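Local coordinates for protein thiamin pyrophosphokinase (Saccharomyces cerevisiae, PDB 1IG0) that catalyses the transfer of pyrophosphate from ATP to thiamine, forming thiamine diphosphate and AMP, and works as a homodimer, at residues Thr167-Asn170 against Thr171-Glu174; Ser175-Phe178 against Ser179-Thr182; Ile48-Arg52 against Pro53-Lys57; Glu83-Arg86 against Ile87-Pro91; Pro241-Asn245 against Thr246-Asn250. All coordinates share one frame; numbering follows the deposited sequence.

Contact 1: residues Thr167-Asn170 against Thr171-Glu174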
loop_
_atom_site.group_PDB
_atom_site.type_symbol
_atom_site.label_atom_id
_atom_site.label_comp_id
_atom_site.label_asym_id
_atom_site.label_seq_id
_atom_site.Cartn_x
_atom_site.Cartn_y
_atom_site.Cartn_z
ATOM N N THR B 167 0.361 -29.167 2.674
ATOM C CA THR B 167 -0.217 -30.491 2.459
ATOM C C THR B 167 -1.053 -30.887 3.674
ATOM O O THR B 167 -2.183 -31.362 3.539
ATOM C CB THR B 167 0.885 -31.551 2.240
ATOM O OG1 THR B 167 1.724 -31.150 1.150
ATOM C CG2 THR B 167 0.265 -32.909 1.927
ATOM N N LEU B 168 -0.491 -30.688 4.863
ATOM C CA LEU B 168 -1.187 -31.014 6.102
ATOM C C LEU B 168 -2.418 -30.133 6.264
ATOM O O LEU B 168 -3.466 -30.594 6.711
ATOM C CB LEU B 168 -0.260 -30.825 7.304
ATOM C CG LEU B 168 0.919 -31.793 7.426
ATOM C CD1 LEU B 168 1.788 -31.402 8.613
ATOM C CD2 LEU B 168 0.395 -33.210 7.594
ATOM N N TYR B 169 -2.282 -28.860 5.906
ATOM C CA TYR B 169 -3.387 -27.910 5.998
ATOM C C TYR B 169 -4.536 -28.335 5.084
ATOM O O TYR B 169 -5.696 -28.372 5.498
ATOM C CB TYR B 169 -2.910 -26.511 5.596
ATOM C CG TYR B 169 -4.020 -25.489 5.488
ATOM C CD1 TYR B 169 -4.548 -24.876 6.626
ATOM C CD2 TYR B 169 -4.560 -25.154 4.247
ATOM C CE1 TYR B 169 -5.586 -23.954 6.527
ATOM C CE2 TYR B 169 -5.598 -24.238 4.137
ATOM C CZ TYR B 169 -6.105 -23.642 5.279
ATOM O OH TYR B 169 -7.129 -22.731 5.163
ATOM N N ASN B 170 -4.206 -28.648 3.835
ATOM C CA ASN B 170 -5.207 -29.069 2.860
ATOM C C ASN B 170 -5.960 -30.309 3.330
ATOM O O ASN B 170 -7.185 -30.384 3.219
ATOM C CB ASN B 170 -4.540 -29.348 1.507
ATOM C CG ASN B 170 -4.192 -28.077 0.752
ATOM O OD1 ASN B 170 -3.428 -28.102 -0.215
ATOM N ND2 ASN B 170 -4.758 -26.958 1.185
ATOM N N THR B 171 -5.221 -31.279 3.859
ATOM C CA THR B 171 -5.823 -32.515 4.342
ATOM C C THR B 171 -6.787 -32.227 5.484
ATOM O O THR B 171 -7.908 -32.733 5.499
ATOM C CB THR B 171 -4.749 -33.510 4.825
ATOM O OG1 THR B 171 -3.906 -33.869 3.723
ATOM C CG2 THR B 171 -5.400 -34.768 5.397
ATOM N N MET B 172 -6.350 -31.411 6.437
ATOM C CA MET B 172 -7.188 -31.051 7.576
ATOM C C MET B 172 -8.467 -30.359 7.120
ATOM O O MET B 172 -9.569 -30.717 7.545
ATOM C CB MET B 172 -6.431 -30.116 8.523
ATOM C CG MET B 172 -7.316 -29.460 9.582
ATOM S SD MET B 172 -6.488 -28.137 10.485
ATOM C CE MET B 172 -6.481 -26.848 9.227
ATOM N N THR B 173 -8.310 -29.360 6.258
ATOM C CA THR B 173 -9.435 -28.592 5.744
ATOM C C THR B 173 -10.525 -29.467 5.132
ATOM O O THR B 173 -11.696 -29.097 5.140
ATOM C CB THR B 173 -8.960 -27.567 4.691
ATOM O OG1 THR B 173 -8.035 -26.656 5.298
ATOM C CG2 THR B 173 -10.140 -26.782 4.129
ATOM N N GLU B 174 -10.141 -30.626 4.611
ATOM C CA GLU B 174 -11.101 -31.541 3.999
ATOM C C GLU B 174 -12.095 -32.148 4.990
ATOM O O GLU B 174 -13.229 -32.460 4.626
ATOM C CB GLU B 174 -10.363 -32.666 3.267
ATOM C CG GLU B 174 -9.772 -32.252 1.927
ATOM C CD GLU B 174 -8.949 -33.351 1.285
ATOM O OE1 GLU B 174 -8.599 -33.215 0.093
ATOM O OE2 GLU B 174 -8.644 -34.348 1.974
#
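T173 and Y169 meet one turn apart on the alpha-helix 164-175, a surface helix of the catalytic domain. The backbone bonds are of the i to i+4 kind. T171 N reaches T167 O, M172 N reaches L168 O at 3.0 Å, and T173 N reaches Y169 O almost in line with the carbonyl, with an N-H...O angle of 170°. The last bond of the series, E174 N to N170 O, is weak.

A side-chain hydroxyl, that of T173, joins this ladder. T173 OG1 lies anti to its own carbonyl carbon (chi1 -61°), which turns it back along the helix, and it donates to Y169 O at 2.9 Å. It comes in above the carbonyl plane, while T173 N takes the axis, and Y169 O therefore accepts two bonds.

The remaining contacts centre on the Y169 ring. M172 is bent at chi3, and its CE reaches Y169 CD1 at 3.8 Å. Both side chains also lie against helix 126-139, Y169 on N132 and S135, M172 on S135 and L136. The T173 hydroxyl meets the same ring: T173 OG1 stands over one face of Y169, 3.5 Å above the plane and offset toward the rim.

Contact 2: residues Ser175-Phe178 against Ser179-Thr182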
loop_
_atom_site.group_PDB
_atom_site.type_symbol
_atom_site.label_atom_id
_atom_site.label_comp_id
_atom_site.label_asym_id
_atom_site.label_seq_id
_atom_site.Cartn_x
_atom_site.Cartn_y
_atom_site.Cartn_z
ATOM N N SER B 175 -11.671 -32.312 6.240
ATOM C CA SER B 175 -12.536 -32.889 7.265
ATOM C C SER B 175 -12.967 -31.849 8.287
ATOM O O SER B 175 -13.570 -32.181 9.307
ATOM C CB SER B 175 -11.816 -34.036 7.982
ATOM O OG SER B 175 -11.544 -35.107 7.095
ATOM N N LEU B 176 -12.663 -30.590 8.005
ATOM C CA LEU B 176 -13.004 -29.502 8.908
ATOM C C LEU B 176 -14.422 -28.983 8.660
ATOM O O LEU B 176 -14.817 -28.736 7.520
ATOM C CB LEU B 176 -11.992 -28.365 8.734
ATOM C CG LEU B 176 -11.646 -27.483 9.935
ATOM C CD1 LEU B 176 -11.141 -28.347 11.082
ATOM C CD2 LEU B 176 -10.583 -26.475 9.526
ATOM N N VAL B 177 -15.190 -28.841 9.737
ATOM C CA VAL B 177 -16.550 -28.321 9.649
ATOM C C VAL B 177 -16.448 -26.836 9.984
ATOM O O VAL B 177 -16.568 -26.437 11.140
ATOM C CB VAL B 177 -17.489 -29.015 10.663
ATOM C CG1 VAL B 177 -18.905 -28.471 10.523
ATOM C CG2 VAL B 177 -17.474 -30.518 10.437
ATOM N N PHE B 178 -16.210 -26.027 8.957
ATOM C CA PHE B 178 -16.049 -24.583 9.107
ATOM C C PHE B 178 -17.044 -23.874 10.024
ATOM O O PHE B 178 -16.652 -23.027 10.831
ATOM C CB PHE B 178 -16.059 -23.920 7.727
ATOM C CG PHE B 178 -14.759 -24.055 6.981
ATOM C CD1 PHE B 178 -14.155 -25.300 6.822
ATOM C CD2 PHE B 178 -14.134 -22.934 6.440
ATOM C CE1 PHE B 178 -12.947 -25.425 6.137
ATOM C CE2 PHE B 178 -12.926 -23.050 5.752
ATOM C CZ PHE B 178 -12.331 -24.296 5.601
ATOM N N SER B 179 -18.324 -24.212 9.908
ATOM C CA SER B 179 -19.343 -23.576 10.738
ATOM C C SER B 179 -19.134 -23.830 12.228
ATOM O O SER B 179 -19.708 -23.135 13.064
ATOM C CB SER B 179 -20.737 -24.062 10.333
ATOM O OG SER B 179 -20.877 -25.453 10.554
ATOM N N LYS B 180 -18.306 -24.817 12.560
ATOM C CA LYS B 180 -18.046 -25.154 13.956
ATOM C C LYS B 180 -16.613 -24.873 14.400
ATOM O O LYS B 180 -16.213 -25.245 15.506
ATOM C CB LYS B 180 -18.377 -26.626 14.203
ATOM C CG LYS B 180 -19.835 -26.974 13.953
ATOM C CD LYS B 180 -20.761 -26.189 14.874
ATOM C CE LYS B 180 -22.219 -26.507 14.587
ATOM N NZ LYS B 180 -23.133 -25.767 15.497
ATOM N N VAL B 181 -15.840 -24.220 13.540
ATOM C CA VAL B 181 -14.458 -23.894 13.867
ATOM C C VAL B 181 -14.414 -22.658 14.754
ATOM O O VAL B 181 -15.058 -21.653 14.458
ATOM C CB VAL B 181 -13.628 -23.613 12.593
ATOM C CG1 VAL B 181 -12.226 -23.142 12.974
ATOM C CG2 VAL B 181 -13.553 -24.867 11.737
ATOM N N THR B 182 -13.661 -22.736 15.847
ATOM C CA THR B 182 -13.541 -21.602 16.754
ATOM C C THR B 182 -12.847 -20.471 16.006
ATOM O O THR B 182 -11.819 -20.683 15.366
ATOM C CB THR B 182 -12.707 -21.962 18.003
ATOM O OG1 THR B 182 -13.366 -23.007 18.727
ATOM C CG2 THR B 182 -12.552 -20.749 18.911
#
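The chain turns at V177-V181, between helix 164-175 and strand 184-189, where V177 O and F178 O accept bonds from K180 N and V181 N. The backbone passes through a short 3-10 turn. K180 N binds V177 O at 2.8 Å, and V181 N binds F178 O at 3.1 Å. Both are i to i+3 bonds. Both donors sit above the carbonyl planes, K180 N by 37° and V181 N by 67°, as the tight winding brings them over the carbonyls.

Two groups of side chains pack at the turn. In the first, L176 and V181 cross at about a right angle. L176 CG touches V181 CG2 at 3.7 Å, and N139 of helix 126-139 lies against both residues. V181 CG2 also reaches back to F178 CA at 3.6 Å. In the second group, V177 and K180 run side by side. V177 CG1 is anti to its backbone N (chi1 -179°) and meets K180 CG at 3.9 Å and S179 OG at 3.6 Å. Beyond those first carbons the lysine chain leads away from the turn. The F178 ring has the carbonyl oxygen of L176 at its edge and packs edge-to-face with Y215.

The arrangement is that of a 3-10 turn in a surface connection from a helix to a strand of the alpha/beta catalytic domain.

Contact 3: residues Ile48-Arg52 against Pro53-Lys57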
loop_
_atom_site.group_PDB
_atom_site.type_symbol
_atom_site.label_atom_id
_atom_site.label_comp_id
_atom_site.label_asym_id
_atom_site.label_seq_id
_atom_site.Cartn_x
_atom_site.Cartn_y
_atom_site.Cartn_z
ATOM N N ILE B 48 10.098 -3.551 13.057
ATOM C CA ILE B 48 9.035 -3.259 14.011
ATOM C C ILE B 48 9.240 -1.840 14.536
ATOM O O ILE B 48 10.351 -1.470 14.917
ATOM C CB ILE B 48 9.061 -4.256 15.189
ATOM C CG1 ILE B 48 8.886 -5.684 14.660
ATOM C CG2 ILE B 48 7.960 -3.920 16.184
ATOM C CD1 ILE B 48 8.997 -6.757 15.726
ATOM N N ASP B 49 8.174 -1.047 14.547
ATOM C CA ASP B 49 8.263 0.334 15.012
ATOM C C ASP B 49 7.200 0.688 16.045
ATOM O O ASP B 49 7.214 1.781 16.613
ATOM C CB ASP B 49 8.148 1.292 13.823
ATOM C CG ASP B 49 6.873 1.088 13.032
ATOM O OD1 ASP B 49 5.784 1.097 13.645
ATOM O OD2 ASP B 49 6.959 0.923 11.795
ATOM N N ILE B 50 6.276 -0.235 16.285
ATOM C CA ILE B 50 5.203 -0.019 17.246
ATOM C C ILE B 50 5.754 0.337 18.627
ATOM O O ILE B 50 6.795 -0.174 19.040
ATOM C CB ILE B 50 4.324 -1.285 17.377
ATOM C CG1 ILE B 50 3.111 -0.999 18.262
ATOM C CG2 ILE B 50 5.145 -2.426 17.970
ATOM C CD1 ILE B 50 2.159 -2.178 18.406
ATOM N N PRO B 51 5.072 1.239 19.352
ATOM C CA PRO B 51 5.526 1.631 20.688
ATOM C C PRO B 51 5.586 0.415 21.608
ATOM O O PRO B 51 4.748 -0.482 21.516
ATOM C CB PRO B 51 4.469 2.639 21.124
ATOM C CG PRO B 51 4.107 3.298 19.832
ATOM C CD PRO B 51 3.984 2.119 18.893
ATOM N N ARG B 52 6.575 0.393 22.495
ATOM C CA ARG B 52 6.753 -0.725 23.415
ATOM C C ARG B 52 5.578 -1.013 24.339
ATOM O O ARG B 52 5.130 -2.154 24.438
ATOM C CB ARG B 52 8.022 -0.525 24.245
ATOM C CG ARG B 52 9.275 -0.897 23.491
ATOM C CD ARG B 52 10.521 -0.736 24.325
ATOM N NE ARG B 52 11.625 -1.448 23.698
ATOM C CZ ARG B 52 11.709 -2.771 23.649
ATOM N NH1 ARG B 52 10.754 -3.513 24.197
ATOM N NH2 ARG B 52 12.740 -3.354 23.053
ATOM N N PRO B 53 5.071 0.011 25.042
ATOM C CA PRO B 53 3.939 -0.218 25.944
ATOM C C PRO B 53 2.782 -0.910 25.223
ATOM O O PRO B 53 2.140 -1.808 25.768
ATOM C CB PRO B 53 3.578 1.191 26.398
ATOM C CG PRO B 53 4.904 1.887 26.392
ATOM C CD PRO B 53 5.491 1.423 25.081
ATOM N N LEU B 54 2.525 -0.481 23.992
ATOM C CA LEU B 54 1.452 -1.058 23.192
ATOM C C LEU B 54 1.795 -2.495 22.806
ATOM O O LEU B 54 0.950 -3.387 22.887
ATOM C CB LEU B 54 1.227 -0.225 21.927
ATOM C CG LEU B 54 0.059 -0.670 21.042
ATOM C CD1 LEU B 54 -1.239 -0.594 21.834
ATOM C CD2 LEU B 54 -0.017 0.214 19.809
ATOM N N PHE B 55 3.038 -2.710 22.387
ATOM C CA PHE B 55 3.496 -4.037 21.993
ATOM C C PHE B 55 3.268 -5.035 23.124
ATOM O O PHE B 55 2.714 -6.114 22.913
ATOM C CB PHE B 55 4.985 -4.000 21.641
ATOM C CG PHE B 55 5.538 -5.330 21.211
ATOM C CD1 PHE B 55 5.310 -5.811 19.927
ATOM C CD2 PHE B 55 6.267 -6.112 22.100
ATOM C CE1 PHE B 55 5.801 -7.054 19.531
ATOM C CE2 PHE B 55 6.762 -7.356 21.715
ATOM C CZ PHE B 55 6.529 -7.827 20.428
ATOM N N TYR B 56 3.704 -4.666 24.325
ATOM C CA TYR B 56 3.558 -5.516 25.501
ATOM C C TYR B 56 2.102 -5.912 25.711
ATOM O O TYR B 56 1.797 -7.061 26.031
ATOM C CB TYR B 56 4.050 -4.775 26.749
ATOM C CG TYR B 56 5.480 -4.286 26.683
ATOM C CD1 TYR B 56 5.887 -3.179 27.431
ATOM C CD2 TYR B 56 6.430 -4.929 25.890
ATOM C CE1 TYR B 56 7.203 -2.722 27.387
ATOM C CE2 TYR B 56 7.751 -4.481 25.842
ATOM C CZ TYR B 56 8.129 -3.377 26.592
ATOM O OH TYR B 56 9.426 -2.922 26.547
ATOM N N LYS B 57 1.209 -4.944 25.536
ATOM C CA LYS B 57 -0.220 -5.166 25.720
ATOM C C LYS B 57 -0.822 -6.084 24.662
ATOM O O LYS B 57 -1.545 -7.027 24.985
ATOM C CB LYS B 57 -0.961 -3.827 25.718
ATOM C CG LYS B 57 -2.444 -3.944 26.024
ATOM C CD LYS B 57 -2.665 -4.620 27.369
ATOM C CE LYS B 57 -4.141 -4.712 27.712
ATOM N NZ LYS B 57 -4.356 -5.386 29.022
#
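I50 puts its side chain under the first turn of helix 52-61, where L54 and F55 receive it. The two branches of I50 go to different neighbours. CG1 is anti to the backbone N (chi1 -174°) and carries I50 CD1 to L54 CD2 at 3.5 Å. The other branch, I50 CG2, meets F55 CD1 at 3.9 Å. I50 crosses each partner at about a right angle, as a wedge between them. P51 adds a shallow bump, its CB 4.4 Å from L54 CB.

On another side of the turn, R52 and Y56 fit against each other. R52 O lies over one face of the Y56 ring, 3.1 Å above its plane. The extended arginine chain then passes the end of the ring, and R52 NH1 donates to Y56 OH at 2.8 Å, with the oxygen tilted 30° from the guanidinium plane. Y78 makes a cation-pi contact with R52. A leucine in place of Y56 would probably leave R52 NH1 without this acceptor and the guanidinium freer to turn.

P51 O accepts from F55 N and R52 O from Y56 N at 2.9 Å. With P51 at the N-cap position, this is the start of an alpha-helix following strand 38-43 in the alpha/beta catalytic domain.

Contact 4: residues Glu83-Arg86 against Ile87-Pro91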
loop_
_atom_site.group_PDB
_atom_site.type_symbol
_atom_site.label_atom_id
_atom_site.label_comp_id
_atom_site.label_asym_id
_atom_site.label_seq_id
_atom_site.Cartn_x
_atom_site.Cartn_y
_atom_site.Cartn_z
ATOM N N GLU B 83 17.405 -8.256 27.965
ATOM C CA GLU B 83 17.377 -9.696 27.737
ATOM C C GLU B 83 16.191 -10.312 28.464
ATOM O O GLU B 83 15.592 -11.277 27.990
ATOM C CB GLU B 83 18.669 -10.346 28.240
ATOM C CG GLU B 83 19.535 -10.951 27.151
ATOM C CD GLU B 83 18.774 -11.929 26.277
ATOM O OE1 GLU B 83 18.163 -12.875 26.818
ATOM O OE2 GLU B 83 18.791 -11.749 25.043
ATOM N N THR B 84 15.860 -9.751 29.623
ATOM C CA THR B 84 14.742 -10.242 30.417
ATOM C C THR B 84 13.460 -10.193 29.595
ATOM O O THR B 84 12.687 -11.150 29.573
ATOM C CB THR B 84 14.541 -9.395 31.689
ATOM O OG1 THR B 84 15.718 -9.462 32.505
ATOM C CG2 THR B 84 13.345 -9.904 32.481
ATOM N N LEU B 85 13.240 -9.069 28.921
ATOM C CA LEU B 85 12.053 -8.902 28.096
ATOM C C LEU B 85 12.130 -9.766 26.843
ATOM O O LEU B 85 11.144 -10.387 26.448
ATOM C CB LEU B 85 11.877 -7.430 27.708
ATOM C CG LEU B 85 11.516 -6.480 28.853
ATOM C CD1 LEU B 85 11.355 -5.066 28.316
ATOM C CD2 LEU B 85 10.228 -6.948 29.521
ATOM N N ARG B 86 13.304 -9.808 26.221
ATOM C CA ARG B 86 13.488 -10.610 25.019
ATOM C C ARG B 86 13.100 -12.059 25.296
ATOM O O ARG B 86 12.416 -12.690 24.491
ATOM C CB ARG B 86 14.941 -10.547 24.547
ATOM C CG ARG B 86 15.261 -11.529 23.433
ATOM C CD ARG B 86 16.736 -11.507 23.087
ATOM N NE ARG B 86 17.086 -10.403 22.204
ATOM C CZ ARG B 86 18.334 -10.020 21.957
ATOM N NH1 ARG B 86 19.350 -10.649 22.534
ATOM N NH2 ARG B 86 18.568 -9.019 21.119
ATOM N N ILE B 87 13.544 -12.580 26.435
ATOM C CA ILE B 87 13.232 -13.949 26.825
ATOM C C ILE B 87 11.750 -14.064 27.161
ATOM O O ILE B 87 11.140 -15.120 26.991
ATOM C CB ILE B 87 14.075 -14.385 28.051
ATOM C CG1 ILE B 87 15.485 -14.767 27.598
ATOM C CG2 ILE B 87 13.415 -15.557 28.766
ATOM C CD1 ILE B 87 15.524 -15.969 26.670
ATOM N N LYS B 88 11.177 -12.965 27.636
ATOM C CA LYS B 88 9.766 -12.933 27.994
ATOM C C LYS B 88 8.883 -12.948 26.751
ATOM O O LYS B 88 7.749 -13.424 26.794
ATOM C CB LYS B 88 9.461 -11.682 28.823
ATOM C CG LYS B 88 7.981 -11.469 29.111
ATOM C CD LYS B 88 7.752 -10.215 29.942
ATOM C CE LYS B 88 6.266 -9.928 30.117
ATOM N NZ LYS B 88 5.551 -11.051 30.785
ATOM N N TYR B 89 9.406 -12.433 25.644
ATOM C CA TYR B 89 8.632 -12.381 24.412
ATOM C C TYR B 89 9.131 -13.291 23.297
ATOM O O TYR B 89 9.437 -12.839 22.192
ATOM C CB TYR B 89 8.543 -10.933 23.924
ATOM C CG TYR B 89 7.842 -10.040 24.920
ATOM C CD1 TYR B 89 8.563 -9.284 25.843
ATOM C CD2 TYR B 89 6.452 -10.004 24.985
ATOM C CE1 TYR B 89 7.913 -8.517 26.810
ATOM C CE2 TYR B 89 5.793 -9.246 25.944
ATOM C CZ TYR B 89 6.527 -8.506 26.854
ATOM O OH TYR B 89 5.875 -7.765 27.812
ATOM N N LEU B 90 9.200 -14.583 23.599
ATOM C CA LEU B 90 9.633 -15.580 22.630
ATOM C C LEU B 90 8.429 -15.983 21.786
ATOM O O LEU B 90 7.339 -16.197 22.315
ATOM C CB LEU B 90 10.170 -16.824 23.347
ATOM C CG LEU B 90 11.414 -16.691 24.227
ATOM C CD1 LEU B 90 11.626 -17.980 25.005
ATOM C CD2 LEU B 90 12.627 -16.384 23.366
ATOM N N PRO B 91 8.603 -16.081 20.462
ATOM C CA PRO B 91 7.481 -16.473 19.606
ATOM C C PRO B 91 7.242 -17.976 19.741
ATOM O O PRO B 91 8.152 -18.719 20.117
ATOM C CB PRO B 91 7.967 -16.090 18.214
ATOM C CG PRO B 91 9.432 -16.370 18.305
ATOM C CD PRO B 91 9.803 -15.792 19.657
HETATM O O HOH W 1 12.164 -12.704 21.694
#
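L85 and Y89 pack side by side at the C-terminal end of helix 83-88, a short helix of the catalytic domain. This is the tight side. L85 CD2 comes to the edge of the Y89 ring, in its plane, and touches CE1 at 3.9 Å. K88 CG lies over one face of the Y89 ring, toward its rim, 3.7 Å above the plane. W59 meets the same ring edge-to-face, and Y56 lies against it with planes about 20° apart. A serine in place of Y89 would probably open a gap beside L85 and leave Y56 and W59 without their ring partner. R86 is buried too. Its guanidinium makes cation-pi contacts with Y76 and Y108, and R86 NH2 also bonds to Y76 O.

E83, T84, I87 and the end of K88 form the exposed side. I87 CG1 lies anti to its carbonyl carbon (chi1 -79°), which brings it to E83 OE1. K88 CD passes L85 CD2 more loosely, at 4.1 Å, and the lysine end then leads away. E83 appears to form a salt bridge with R86, though the placing of the carboxylate is doubtful.

The backbone shows the helix running out. I87 N binds E83 O with an N-H...O angle of 163°, but K88 N to T84 O is weak, and Y89 leaves helical geometry. A water takes over beyond this point: it donates to R86 O and to Y89 O, each at 2.8 Å.

Contact 5: residues Pro241-Asn245 against Thr246-Asn250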
loop_
_atom_site.group_PDB
_atom_site.type_symbol
_atom_site.label_atom_id
_atom_site.label_comp_id
_atom_site.label_asym_id
_atom_site.label_seq_id
_atom_site.Cartn_x
_atom_site.Cartn_y
_atom_site.Cartn_z
ATOM N N PRO B 241 -17.396 6.563 22.153
ATOM C CA PRO B 241 -17.065 7.948 21.811
ATOM C C PRO B 241 -15.694 8.420 22.294
ATOM O O PRO B 241 -14.924 8.986 21.520
ATOM C CB PRO B 241 -18.214 8.732 22.436
ATOM C CG PRO B 241 -19.369 7.795 22.253
ATOM C CD PRO B 241 -18.771 6.469 22.678
ATOM N N GLN B 242 -15.385 8.183 23.565
ATOM C CA GLN B 242 -14.099 8.608 24.109
ATOM C C GLN B 242 -12.950 7.934 23.368
ATOM O O GLN B 242 -11.932 8.561 23.082
ATOM C CB GLN B 242 -14.014 8.288 25.603
ATOM C CG GLN B 242 -12.781 8.868 26.278
ATOM C CD GLN B 242 -12.721 10.384 26.178
ATOM O OE1 GLN B 242 -13.564 11.088 26.734
ATOM N NE2 GLN B 242 -11.723 10.891 25.461
ATOM N N PHE B 243 -13.114 6.652 23.061
ATOM C CA PHE B 243 -12.090 5.904 22.340
ATOM C C PHE B 243 -11.910 6.482 20.941
ATOM O O PHE B 243 -10.787 6.727 20.496
ATOM C CB PHE B 243 -12.494 4.429 22.232
ATOM C CG PHE B 243 -11.631 3.623 21.290
ATOM C CD1 PHE B 243 -10.292 3.385 21.579
ATOM C CD2 PHE B 243 -12.163 3.102 20.113
ATOM C CE1 PHE B 243 -9.492 2.636 20.712
ATOM C CE2 PHE B 243 -11.371 2.351 19.237
ATOM C CZ PHE B 243 -10.033 2.119 19.541
ATOM N N ARG B 244 -13.025 6.705 20.255
ATOM C CA ARG B 244 -12.990 7.239 18.901
ATOM C C ARG B 244 -12.359 8.632 18.857
ATOM O O ARG B 244 -11.559 8.926 17.970
ATOM C CB ARG B 244 -14.411 7.264 18.316
ATOM C CG ARG B 244 -15.153 8.586 18.444
ATOM C CD ARG B 244 -15.112 9.357 17.131
ATOM N NE ARG B 244 -13.746 9.614 16.692
ATOM C CZ ARG B 244 -13.418 10.111 15.504
ATOM N NH1 ARG B 244 -14.360 10.412 14.621
ATOM N NH2 ARG B 244 -12.144 10.305 15.199
ATOM N N ASN B 245 -12.707 9.482 19.819
ATOM C CA ASN B 245 -12.166 10.838 19.864
ATOM C C ASN B 245 -10.684 10.887 20.217
ATOM O O ASN B 245 -9.951 11.748 19.729
ATOM C CB ASN B 245 -12.943 11.692 20.872
ATOM C CG ASN B 245 -14.356 11.986 20.419
ATOM O OD1 ASN B 245 -14.579 12.411 19.286
ATOM N ND2 ASN B 245 -15.322 11.776 21.308
ATOM N N THR B 246 -10.244 9.961 21.059
ATOM C CA THR B 246 -8.855 9.930 21.497
ATOM C C THR B 246 -7.892 9.171 20.589
ATOM O O THR B 246 -6.757 9.605 20.399
ATOM C CB THR B 246 -8.738 9.325 22.917
ATOM O OG1 THR B 246 -9.607 10.031 23.809
ATOM C CG2 THR B 246 -7.306 9.428 23.433
ATOM N N CYS B 247 -8.343 8.058 20.017
ATOM C CA CYS B 247 -7.461 7.237 19.190
ATOM C C CYS B 247 -7.776 7.103 17.704
ATOM O O CYS B 247 -6.986 6.515 16.969
ATOM C CB CYS B 247 -7.386 5.830 19.786
ATOM S SG CYS B 247 -7.244 5.783 21.585
ATOM N N ILE B 248 -8.903 7.637 17.246
ATOM C CA ILE B 248 -9.255 7.488 15.837
ATOM C C ILE B 248 -9.201 8.765 15.010
ATOM O O ILE B 248 -9.631 9.830 15.454
ATOM C CB ILE B 248 -10.663 6.862 15.688
ATOM C CG1 ILE B 248 -10.729 5.550 16.475
ATOM C CG2 ILE B 248 -10.978 6.605 14.217
ATOM C CD1 ILE B 248 -9.677 4.524 16.071
ATOM N N GLY B 249 -8.665 8.638 13.799
ATOM C CA GLY B 249 -8.568 9.767 12.895
ATOM C C GLY B 249 -9.529 9.587 11.735
ATOM O O GLY B 249 -10.726 9.376 11.936
ATOM N N ASN B 250 -9.009 9.665 10.518
ATOM C CA ASN B 250 -9.834 9.501 9.329
ATOM C C ASN B 250 -9.984 8.025 8.971
ATOM O O ASN B 250 -9.474 7.150 9.671
ATOM C CB ASN B 250 -9.214 10.253 8.153
ATOM C CG ASN B 250 -9.086 11.738 8.416
ATOM O OD1 ASN B 250 -10.065 12.408 8.739
ATOM N ND2 ASN B 250 -7.877 12.265 8.275
HETATM O O HOH W 2 -11.540 12.176 13.098
#
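A helix-to-strand junction in the vitamin B1 binding domain forms this contact: helix 241-247 gives way directly to strand 248-254. The residues here are not among those that line the bound thiamine.

T246 and Q242 make a closed polar pair on the helix. T246 OG1 donates to Q242 O at 2.8 Å and accepts from Q242 NE2, also at 2.8 Å. Q242 is bent at chi2 (60°), which folds its amide back, and the hydroxyl oxygen lies only 4° out of the amide plane. T246 N also binds Q242 O, from the opposite face of the carbonyl plane.

The apolar side chains pack on two elements. F243 and C247 lie against L315 of helix 312-315, and I248 against V308 and I310 of strand 304-310. C247 SG sits obliquely to the F243 ring, 3.9 Å from F243 CD1, as a sulfur-aromatic contact. I248 CD1 approaches F243 CE2 at 4.2 Å.

The helix ends with C247 N on F243 O and I248 N on R244 O at 3.0 Å. R244 then spans the junction. Its chain is bent at chi2 and chi3, and NH2 reaches I248 O at 2.6 Å, a weak bond by its angle. A water accepts from R244 NH2 and donates weakly to G249 O.

R244 thus meets one strand carbonyl directly and the next through a water, so its charge probably offsets the partial negative charge of these oxygens.

Contacts 1 and 2 lie on the surface. They follow each other along the chain and touch where T173 CG2 meets F178 CZ. Contact 1 is regular helix with a hydroxyl bond added, while contact 2 is a 3-10 turn with small apolar contacts. Contacts 3, 4 and 5 are partly buried. Contacts 3 and 4 join two helices of the catalytic domain through Y56 and Y89, with centres 13 Å apart. One begins a helix and the other ends one. Contact 5 also ends a helix, but in the thiamine-binding domain, and passes directly into a strand. Contacts 4 and 5 both use a water near the helix end.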